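PDB 3VFZ: ECF RNA polymerase sigma factor SigD from Mycobacterium tuberculosis, which probably acts as an initiation factor that directs RNA polymerase to specific promoters, with the crystallised part being its -35 promoter-binding domain. Local coordinates for residues L40-V45 and A55-T60; N26-I31 and K76-A81. All coordinates share one frame; numbering follows the deposited sequence.

Contact 1 (L40-V45 and A55-T60); sequences LILRVV and AAVGST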
loop_
_atom_site.group_PDB
_atom_site.type_symbol
_atom_site.label_atom_id
_atom_site.label_comp_id
_atom_site.label_asym_id
_atom_site.label_seq_id
_atom_site.Cartn_x
_atom_site.Cartn_y
_atom_site.Cartn_z
ATOM N N LEU A 40 0.493 1.997 1.244
ATOM C CA LEU A 40 1.845 1.476 1.017
ATOM C C LEU A 40 2.861 2.601 0.889
ATOM O O LEU A 40 3.956 2.509 1.443
ATOM C CB LEU A 40 1.906 0.576 -0.218
ATOM C CG LEU A 40 1.175 -0.767 -0.130
ATOM C CD1 LEU A 40 1.559 -1.662 -1.319
ATOM C CD2 LEU A 40 1.536 -1.466 1.181
ATOM N N ILE A 41 2.509 3.659 0.160
ATOM C CA ILE A 41 3.425 4.798 0.043
ATOM C C ILE A 41 3.726 5.409 1.417
ATOM O O ILE A 41 4.892 5.655 1.756
ATOM C CB ILE A 41 2.917 5.852 -0.939
ATOM C CG1 ILE A 41 2.837 5.276 -2.355
ATOM C CG2 ILE A 41 3.820 7.076 -0.931
ATOM C CD1 ILE A 41 2.107 6.229 -3.332
ATOM N N LEU A 42 2.679 5.644 2.205
ATOM C CA LEU A 42 2.820 6.196 3.561
ATOM C C LEU A 42 3.649 5.317 4.514
ATOM O O LEU A 42 4.551 5.817 5.215
ATOM C CB LEU A 42 1.439 6.498 4.155
ATOM C CG LEU A 42 0.696 7.697 3.529
ATOM C CD1 LEU A 42 -0.672 7.910 4.195
ATOM C CD2 LEU A 42 1.526 8.992 3.616
ATOM N N ARG A 43 3.355 4.017 4.538
ATOM C CA ARG A 43 4.050 3.094 5.431
ATOM C C ARG A 43 5.492 2.858 5.002
ATOM O O ARG A 43 6.386 2.788 5.839
ATOM C CB ARG A 43 3.354 1.723 5.462
ATOM C CG ARG A 43 1.987 1.722 6.091
ATOM C CD ARG A 43 2.096 1.739 7.615
ATOM N NE ARG A 43 2.464 0.433 8.169
ATOM C CZ ARG A 43 3.622 0.159 8.767
ATOM N NH1 ARG A 43 4.562 1.095 8.895
ATOM N NH2 ARG A 43 3.848 -1.062 9.236
ATOM N N VAL A 44 5.704 2.668 3.706
ATOM C CA VAL A 44 6.982 2.126 3.230
ATOM C C VAL A 44 7.936 3.234 2.814
ATOM O O VAL A 44 9.055 3.295 3.298
ATOM C CB VAL A 44 6.790 1.145 2.077
ATOM C CG1 VAL A 44 8.149 0.736 1.506
ATOM C CG2 VAL A 44 6.011 -0.087 2.565
ATOM N N VAL A 45 7.477 4.124 1.943
ATOM C CA VAL A 45 8.336 5.181 1.412
ATOM C C VAL A 45 8.513 6.311 2.399
ATOM O O VAL A 45 9.636 6.761 2.660
ATOM C CB VAL A 45 7.800 5.737 0.092
ATOM C CG1 VAL A 45 8.650 6.936 -0.378
ATOM C CG2 VAL A 45 7.796 4.640 -0.950
ATOM N N ALA A 55 -4.352 7.314 11.180
ATOM C CA ALA A 55 -4.710 8.696 11.512
ATOM C C ALA A 55 -4.663 9.562 10.257
ATOM O O ALA A 55 -5.545 10.386 10.028
ATOM C CB ALA A 55 -3.778 9.249 12.576
ATOM N N ALA A 56 -3.640 9.364 9.431
ATOM C CA ALA A 56 -3.466 10.205 8.251
ATOM C C ALA A 56 -4.610 10.037 7.253
ATOM O O ALA A 56 -5.077 11.006 6.656
ATOM C CB ALA A 56 -2.123 9.928 7.579
ATOM N N VAL A 57 -5.068 8.806 7.083
ATOM C CA VAL A 57 -6.030 8.503 6.035
ATOM C C VAL A 57 -7.462 8.308 6.542
ATOM O O VAL A 57 -8.351 7.958 5.769
ATOM C CB VAL A 57 -5.602 7.255 5.260
ATOM C CG1 VAL A 57 -4.160 7.408 4.771
ATOM C CG2 VAL A 57 -5.751 6.027 6.128
ATOM N N GLY A 58 -7.680 8.522 7.835
ATOM C CA GLY A 58 -9.004 8.382 8.414
ATOM C C GLY A 58 -9.530 6.957 8.410
ATOM O O GLY A 58 -10.643 6.705 7.940
ATOM N N SER A 59 -8.729 6.021 8.920
ATOM C CA SER A 59 -9.145 4.625 9.076
ATOM C C SER A 59 -8.836 4.145 10.481
ATOM O O SER A 59 -8.424 4.925 11.336
ATOM C CB SER A 59 -8.412 3.714 8.083
ATOM O OG SER A 59 -9.001 3.757 6.796
ATOM N N THR A 60 -9.033 2.853 10.719
ATOM C CA THR A 60 -8.541 2.235 11.934
ATOM C C THR A 60 -7.216 1.567 11.618
ATOM O O THR A 60 -6.904 1.315 10.456
ATOM C CB THR A 60 -9.517 1.176 12.477
ATOM O OG1 THR A 60 -9.871 0.265 11.432
ATOM C CG2 THR A 60 -10.781 1.835 13.013
#
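A backbone hydrogen bond of 2.9 Å from Val44 N to Leu40 O braces the helical turn carrying Leu42, the residue of 40-45 that reaches Ala56 and Val57. Everything that meets across the contact is hydrocarbon. The methyl CD1 of Leu42 lies 3.6 Å from CG1 of Val57, a close methyl-to-methyl touch, while the same CD1 rests more loosely against CB of Ala56, at 4.2 Å. Leu42 and Val57 pass one another side by side, heading opposite ways, with CD1 and CG1 in contact. On Val57 the choice of branch follows from the first torsion: CG1 stands anti to the carbonyl carbon (chi1 -53°) and faces Leu42, whereas CG2 is turned away from it.

Around this patch, Leu42 also packs on Thr53 and Leu48, and its backbone is hydrogen-bonded to Leu48. Beyond Val57, Gly58 takes positive phi (67°) as the chain leaves helix 50-57, and Thr60 OG1 caps helix 61-80 by accepting from Ala63 N. This is the turn of the predicted helix-turn-helix. Arg43 adds contacts to Ala50 and Thr53. With about 77 Å² buried, 40-45 and 55-60 meet through methyl groups and lack a directional bond.

Contact 2 (N26-I31 and K76-A81); sequences NELLEI and KDEIVA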
loop_
_atom_site.group_PDB
_atom_site.type_symbol
_atom_site.label_atom_id
_atom_site.label_comp_id
_atom_site.label_asym_id
_atom_site.label_seq_id
_atom_site.Cartn_x
_atom_site.Cartn_y
_atom_site.Cartn_z
ATOM N N ASN A 26 5.272 2.292 -10.185
ATOM C CA ASN A 26 4.027 3.041 -10.258
ATOM C C ASN A 26 2.974 2.290 -11.069
ATOM O O ASN A 26 1.785 2.329 -10.743
ATOM C CB ASN A 26 4.273 4.454 -10.799
ATOM C CG ASN A 26 4.893 5.369 -9.760
ATOM O OD1 ASN A 26 4.412 5.456 -8.629
ATOM N ND2 ASN A 26 5.973 6.046 -10.133
ATOM N N GLU A 27 3.416 1.579 -12.105
ATOM C CA GLU A 27 2.510 0.761 -12.914
ATOM C C GLU A 27 1.915 -0.377 -12.087
ATOM O O GLU A 27 0.726 -0.671 -12.190
ATOM C CB GLU A 27 3.211 0.230 -14.170
ATOM C CG GLU A 27 3.589 1.328 -15.164
ATOM C CD GLU A 27 4.124 0.788 -16.479
ATOM O OE1 GLU A 27 4.640 1.591 -17.289
ATOM O OE2 GLU A 27 4.024 -0.437 -16.705
ATOM N N LEU A 28 2.743 -0.999 -11.251
ATOM C CA LEU A 28 2.265 -1.989 -10.295
ATOM C C LEU A 28 1.281 -1.368 -9.306
ATOM O O LEU A 28 0.192 -1.892 -9.100
ATOM C CB LEU A 28 3.433 -2.620 -9.533
ATOM C CG LEU A 28 4.188 -3.740 -10.239
ATOM C CD1 LEU A 28 5.574 -3.901 -9.635
ATOM C CD2 LEU A 28 3.399 -5.049 -10.161
ATOM N N LEU A 29 1.668 -0.257 -8.692
ATOM C CA LEU A 29 0.794 0.401 -7.723
ATOM C C LEU A 29 -0.543 0.768 -8.364
ATOM O O LEU A 29 -1.579 0.714 -7.706
ATOM C CB LEU A 29 1.459 1.640 -7.135
ATOM C CG LEU A 29 2.641 1.387 -6.197
ATOM C CD1 LEU A 29 3.079 2.693 -5.586
ATOM C CD2 LEU A 29 2.277 0.381 -5.108
ATOM N N GLU A 30 -0.523 1.126 -9.646
ATOM C CA GLU A 30 -1.753 1.513 -10.345
ATOM C C GLU A 30 -2.718 0.334 -10.487
ATOM O O GLU A 30 -3.851 0.497 -10.932
ATOM C CB GLU A 30 -1.447 2.131 -11.716
ATOM C CG GLU A 30 -0.958 3.571 -11.658
ATOM C CD GLU A 30 -0.954 4.245 -13.022
ATOM O OE1 GLU A 30 -0.046 3.958 -13.833
ATOM O OE2 GLU A 30 -1.862 5.062 -13.283
ATOM N N ILE A 31 -2.252 -0.850 -10.101
ATOM C CA ILE A 31 -3.053 -2.065 -10.118
ATOM C C ILE A 31 -3.928 -2.168 -8.854
ATOM O O ILE A 31 -4.948 -2.862 -8.845
ATOM C CB ILE A 31 -2.119 -3.298 -10.217
ATOM C CG1 ILE A 31 -2.344 -4.055 -11.525
ATOM C CG2 ILE A 31 -2.227 -4.187 -8.981
ATOM C CD1 ILE A 31 -1.922 -3.271 -12.752
ATOM N N LYS A 76 2.153 -9.434 -4.951
ATOM C CA LYS A 76 2.890 -10.681 -5.088
ATOM C C LYS A 76 2.375 -11.419 -6.322
ATOM O O LYS A 76 3.164 -11.906 -7.123
ATOM C CB LYS A 76 2.759 -11.553 -3.841
ATOM C CG LYS A 76 3.566 -12.857 -3.906
ATOM C CD LYS A 76 3.419 -13.659 -2.607
ATOM C CE LYS A 76 4.133 -15.023 -2.687
ATOM N NZ LYS A 76 3.653 -15.815 -3.846
ATOM N N ASP A 77 1.055 -11.485 -6.475
ATOM C CA ASP A 77 0.445 -12.103 -7.660
ATOM C C ASP A 77 1.052 -11.571 -8.962
ATOM O O ASP A 77 1.487 -12.356 -9.821
ATOM C CB ASP A 77 -1.078 -11.862 -7.690
ATOM C CG ASP A 77 -1.843 -12.770 -6.723
ATOM O OD1 ASP A 77 -1.217 -13.655 -6.106
ATOM O OD2 ASP A 77 -3.076 -12.607 -6.597
ATOM N N GLU A 78 1.053 -10.242 -9.108
ATOM C CA GLU A 78 1.544 -9.577 -10.320
ATOM C C GLU A 78 3.005 -9.890 -10.559
ATOM O O GLU A 78 3.397 -10.258 -11.665
ATOM C CB GLU A 78 1.388 -8.053 -10.230
ATOM C CG GLU A 78 -0.031 -7.561 -10.295
ATOM C CD GLU A 78 -0.689 -7.805 -11.652
ATOM O OE1 GLU A 78 0.019 -7.799 -12.683
ATOM O OE2 GLU A 78 -1.924 -7.994 -11.679
ATOM N N ILE A 79 3.812 -9.738 -9.517
ATOM C CA ILE A 79 5.251 -9.959 -9.636
ATOM C C ILE A 79 5.564 -11.387 -10.045
ATOM O O ILE A 79 6.355 -11.624 -10.963
ATOM C CB ILE A 79 5.982 -9.635 -8.327
ATOM C CG1 ILE A 79 5.783 -8.169 -7.969
ATOM C CG2 ILE A 79 7.478 -9.947 -8.459
ATOM C CD1 ILE A 79 6.121 -7.841 -6.531
ATOM N N VAL A 80 4.931 -12.340 -9.367
ATOM C CA VAL A 80 5.113 -13.755 -9.672
ATOM C C VAL A 80 4.701 -14.085 -11.109
ATOM O O VAL A 80 5.454 -14.711 -11.852
ATOM C CB VAL A 80 4.312 -14.650 -8.716
ATOM C CG1 VAL A 80 4.403 -16.093 -9.165
ATOM C CG2 VAL A 80 4.820 -14.505 -7.297
ATOM N N ALA A 81 3.500 -13.672 -11.496
ATOM C CA ALA A 81 3.032 -13.890 -12.860
ATOM C C ALA A 81 3.859 -13.083 -13.862
ATOM O O ALA A 81 4.287 -11.962 -13.574
ATOM C CB ALA A 81 1.558 -13.542 -12.979
#
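The first and last helices of the region 4 domain, 21-29 and 61-80, approach each other at their C-terminal ends, where Leu28 and Ile31 meet Glu78 and Ile79. Leu28 supplies the nearest approach: its CD2 methyl comes to 3.6 Å from CB of Glu78, touching the start of that side chain rather than its charged end. Leu28 and Glu78 overlap with their chains pointing opposite ways. The same Leu28 CD2 extends to the neighbouring residue on the last helix, with CG1 of Ile79 at a looser 4.5 Å, so one methyl bears on two successive residues of that helix.

The acidic end of Glu78 is engaged separately. CG already points the chain toward Ile31, and the bend at chi2 (-67°) turns the carboxylate so that it passes at an angle across the CG1 branch: OE2 of Glu78 lies 4.0 Å from Ile31 CG1. This is van der Waals contact between a carboxylate and a methylene. A backbone hydrogen bond of 2.8 Å from Ile31 N to Leu28 O joins the two residues that face the last helix here.

Neither Leu28 nor Glu78 is fully buried, and Ile31 and Ile79 are exposed, so the 166 Å² interface forms at the surface. The neighbouring Leu29 packs instead on Arg37 and Ile41 of helix 34-46. Such closure of the first helix on the end of a long last helix belongs to the compact four-helix fold of this sigma-70 domain 4.

In the fold
From the N terminus, helix 21-29 leads into the first half of contact 2 and then, through a short connection, into helix 34-46, which provides the first half of contact 1. Residues 50-57 turn back to close contact 1, a local loop with nine residues between its segments. The chain then enters helix 61-80, whose far end returns to 26-31 and closes contact 2 across 44 intervening residues. Contact 1 is therefore nested within contact 2. Their centres lie about 19 Å apart, on opposite sides of the chain's centre, yet they are joined by packing of Ile41 CG1 on Leu29 CD1, at 4.1 Å. Together they draw in all four helices.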